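Local coordinates for protein CofB (Escherichia coli, PDB 5AX6) that forms a homotrimer as the minor pilin of the CFA/III type IVb pilus of enterotoxigenic E. coli, and probably helps initiate pilus assembly, at residues Lys61-Thr66 and Ser176-Tyr181. Residues are numbered along the deposited sequence; the frame is centred on the assembly and turned at random.
Sequences KDLNST and SFKDIY
Tyr-181 reaches out of the pilin sheet to lay its ring under a backbone carbonyl, that of Leu-63, while its hydroxyl is hydrogen-bonded to a glutamine of a neighbouring subunit. The carbonyl belongs to a type I beta turn from Asp-62 to Ser-65, in the loop between strands 37-42 and 75-76, and the ring to strand 179-185 of the antiparallel sheet in the type IV pilin domain. Leu-63 O sits 3.8 Å above the ring plane, displaced toward the rim; the same oxygen accepts a hydrogen bond from Arg-224, whose guanidinium also makes a cation-pi contact with the ring. Leu-63 CB comes closest, 3.4 Å from Tyr-181 OH and 3.9 Å from Tyr-181 CZ. Beyond it the two methyls part: CD2 rests 4.1 Å from Tyr-181 CE2, whereas CD1 lies 4.1 Å from Lys-178 CE and also meets Asp-179 CB. Lys-178 gets there as an extended chain, its CG anti to the backbone N (chi1 -174°), that bends only at its last torsion. At the far end of the ring, Tyr-181 OH is hydrogen-bonded to OE1 of Gln-48 of the second subunit, a residue that also packs on Leu-63 and Asn-64, so the contact borders the trimer interface. Without this ring, as with an alanine here, Gln-48 of that subunit would probably lose its hydroxyl mate, Arg-224 its aromatic partner, and a gap would open beneath the turn. Asn-64 crosses the tyrosine at about a right angle, its amide plane 66° from the ring. The turn itself is held by Ser-65 N bonding to Asp-62 O and by an Asx turn, in which Asn-64 N donates to Asp-62 OD1 at 2.8 Å from above the carboxylate plane.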
ATOM      1  N   LYS A  61      42.044  17.753  -0.234  1.00 23.23           N
ATOM      2  CA  LYS A  61      40.614  18.073  -0.357  1.00 27.49           C
ATOM      3  C   LYS A  61      40.314  18.870  -1.618  1.00 21.80           C
ATOM      4  O   LYS A  61      39.250  18.729  -2.214  1.00 25.60           O
ATOM      5  CB  LYS A  61      40.123  18.853   0.863  1.00 27.10           C
ATOM      6  CG  LYS A  61      40.318  18.154   2.185  1.00 28.01           C
ATOM      7  CD  LYS A  61      39.714  19.007   3.284  1.00 39.08           C
ATOM      8  CE  LYS A  61      39.976  18.432   4.649  1.00 47.95           C
ATOM      9  NZ  LYS A  61      39.325  19.280   5.686  1.00 54.94           N
ATOM     10  N   ASP A  62      41.249  19.732  -2.000  1.00 24.23           N
ATOM     11  CA  ASP A  62      41.162  20.471  -3.254  1.00 27.04           C
ATOM     12  C   ASP A  62      41.554  19.545  -4.404  1.00 22.77           C
ATOM     13  O   ASP A  62      42.633  18.962  -4.381  1.00 23.71           O
ATOM     14  CB  ASP A  62      42.077  21.708  -3.196  1.00 30.71           C
ATOM     15  CG  ASP A  62      41.919  22.637  -4.400  1.00 37.64           C
ATOM     16  OD1 ASP A  62      41.627  22.173  -5.524  1.00 38.85           O
ATOM     17  OD2 ASP A  62      42.114  23.855  -4.213  1.00 49.30           O
ATOM     18  N   LEU A  63      40.679  19.402  -5.396  1.00 18.87           N
ATOM     19  CA  LEU A  63      40.960  18.541  -6.547  1.00 26.05           C
ATOM     20  C   LEU A  63      42.275  18.891  -7.251  1.00 29.04           C
ATOM     21  O   LEU A  63      42.873  18.053  -7.944  1.00 24.67           O
ATOM     22  CB  LEU A  63      39.813  18.613  -7.549  1.00 26.99           C
ATOM     23  CG  LEU A  63      38.587  17.760  -7.222  1.00 31.94           C
ATOM     24  CD1 LEU A  63      37.383  18.227  -8.043  1.00 34.22           C
ATOM     25  CD2 LEU A  63      38.888  16.288  -7.486  1.00 26.28           C
ATOM     26  N   ASN A  64      42.727  20.127  -7.070  1.00 26.53           N
ATOM     27  CA  ASN A  64      43.906  20.595  -7.782  1.00 24.56           C
ATOM     28  C   ASN A  64      45.181  20.524  -6.953  1.00 26.60           C
ATOM     29  O   ASN A  64      46.262  20.833  -7.448  1.00 28.31           O
ATOM     30  CB  ASN A  64      43.671  22.023  -8.284  1.00 28.63           C
ATOM     31  CG  ASN A  64      42.547  22.091  -9.289  1.00 30.25           C
ATOM     32  OD1 ASN A  64      42.615  21.466 -10.348  1.00 30.62           O
ATOM     33  ND2 ASN A  64      41.493  22.830  -8.959  1.00 35.83           N
ATOM     34  N   SER A  65      45.060  20.097  -5.702  1.00 23.80           N
ATOM     35  CA  SER A  65      46.217  20.029  -4.814  1.00 25.42           C
ATOM     36  C   SER A  65      47.035  18.783  -5.083  1.00 28.43           C
ATOM     37  O   SER A  65      46.555  17.850  -5.728  1.00 22.68           O
ATOM     38  CB  SER A  65      45.780  20.047  -3.353  1.00 26.60           C
ATOM     39  OG  SER A  65      45.063  21.233  -3.066  1.00 36.84           O
ATOM     40  N   THR A  66      48.268  18.772  -4.576  1.00 22.42           N
ATOM     41  CA  THR A  66      49.183  17.651  -4.768  1.00 19.09           C
ATOM     42  C   THR A  66      48.634  16.340  -4.220  1.00 20.00           C
ATOM     43  O   THR A  66      48.202  16.281  -3.070  1.00 19.61           O
ATOM     44  CB  THR A  66      50.515  17.898  -4.068  1.00 28.51           C
ATOM     45  OG1 THR A  66      50.911  19.260  -4.263  1.00 28.21           O
ATOM     46  CG2 THR A  66      51.578  16.939  -4.616  1.00 21.81           C
ATOM     47  N   SER A 176      28.033   8.973 -10.166  1.00 23.11           N
ATOM     48  CA  SER A 176      28.544   9.927 -11.125  1.00 23.85           C
ATOM     49  C   SER A 176      29.913  10.389 -10.673  1.00 22.41           C
ATOM     50  O   SER A 176      30.291  10.224  -9.513  1.00 21.55           O
ATOM     51  CB  SER A 176      27.588  11.115 -11.277  1.00 25.15           C
ATOM     52  OG  SER A 176      27.447  11.799 -10.048  1.00 25.92           O
ATOM     53  N   PHE A 177      30.671  10.952 -11.598  1.00 19.62           N
ATOM     54  CA  PHE A 177      32.005  11.421 -11.249  1.00 20.13           C
ATOM     55  C   PHE A 177      31.994  12.897 -10.904  1.00 29.31           C
ATOM     56  O   PHE A 177      31.491  13.710 -11.676  1.00 26.81           O
ATOM     57  CB  PHE A 177      32.968  11.160 -12.394  1.00 23.51           C
ATOM     58  CG  PHE A 177      32.968   9.733 -12.861  1.00 25.25           C
ATOM     59  CD1 PHE A 177      33.375   8.716 -12.008  1.00 26.51           C
ATOM     60  CD2 PHE A 177      32.581   9.411 -14.153  1.00 30.25           C
ATOM     61  CE1 PHE A 177      33.382   7.397 -12.435  1.00 32.75           C
ATOM     62  CE2 PHE A 177      32.584   8.098 -14.587  1.00 28.88           C
ATOM     63  CZ  PHE A 177      32.979   7.088 -13.730  1.00 30.63           C
ATOM     64  N   LYS A 178      32.556  13.233  -9.744  1.00 23.65           N
ATOM     65  CA  LYS A 178      32.716  14.624  -9.346  1.00 27.57           C
ATOM     66  C   LYS A 178      33.601  15.323 -10.373  1.00 26.14           C
ATOM     67  O   LYS A 178      33.315  16.439 -10.815  1.00 28.15           O
ATOM     68  CB  LYS A 178      33.314  14.717  -7.942  1.00 24.28           C
ATOM     69  CG  LYS A 178      33.384  16.138  -7.392  1.00 29.11           C
ATOM     70  CD  LYS A 178      34.135  16.178  -6.069  1.00 35.27           C
ATOM     71  CE  LYS A 178      34.202  17.591  -5.516  1.00 36.97           C
ATOM     72  NZ  LYS A 178      32.903  17.964  -4.906  1.00 49.89           N
ATOM     73  N   ASP A 179      34.674  14.647 -10.760  1.00 24.01           N
ATOM     74  CA  ASP A 179      35.474  15.079 -11.894  1.00 24.12           C
ATOM     75  C   ASP A 179      36.409  13.964 -12.326  1.00 30.54           C
ATOM     76  O   ASP A 179      36.499  12.900 -11.681  1.00 24.29           O
ATOM     77  CB  ASP A 179      36.280  16.352 -11.580  1.00 27.88           C
ATOM     78  CG  ASP A 179      36.344  17.317 -12.779  1.00 37.97           C
ATOM     79  OD1 ASP A 179      36.493  16.854 -13.938  1.00 34.89           O
ATOM     80  OD2 ASP A 179      36.219  18.541 -12.566  1.00 39.80           O
ATOM     81  N   ILE A 180      37.096  14.228 -13.429  1.00 23.20           N
ATOM     82  CA  ILE A 180      38.020  13.286 -14.029  1.00 22.32           C
ATOM     83  C   ILE A 180      39.275  14.050 -14.396  1.00 24.69           C
ATOM     84  O   ILE A 180      39.200  15.022 -15.136  1.00 24.31           O
ATOM     85  CB  ILE A 180      37.424  12.638 -15.286  1.00 24.23           C
ATOM     86  CG1 ILE A 180      36.168  11.838 -14.921  1.00 34.65           C
ATOM     87  CG2 ILE A 180      38.467  11.779 -15.980  1.00 22.48           C
ATOM     88  CD1 ILE A 180      35.384  11.354 -16.123  1.00 39.06           C
ATOM     89  N   TYR A 181      40.415  13.622 -13.868  1.00 22.89           N
ATOM     90  CA  TYR A 181      41.681  14.287 -14.144  1.00 22.51           C
ATOM     91  C   TYR A 181      42.611  13.354 -14.883  1.00 24.59           C
ATOM     92  O   TYR A 181      42.572  12.136 -14.693  1.00 23.00           O
ATOM     93  CB  TYR A 181      42.356  14.758 -12.850  1.00 18.98           C
ATOM     94  CG  TYR A 181      41.839  16.057 -12.300  1.00 23.75           C
ATOM     95  CD1 TYR A 181      42.621  17.203 -12.333  1.00 25.28           C
ATOM     96  CD2 TYR A 181      40.568  16.148 -11.755  1.00 22.49           C
ATOM     97  CE1 TYR A 181      42.152  18.404 -11.823  1.00 26.17           C
ATOM     98  CE2 TYR A 181      40.087  17.335 -11.241  1.00 24.22           C
ATOM     99  CZ  TYR A 181      40.887  18.462 -11.276  1.00 31.93           C
ATOM    100  OH  TYR A 181      40.408  19.647 -10.768  1.00 27.82           O
TER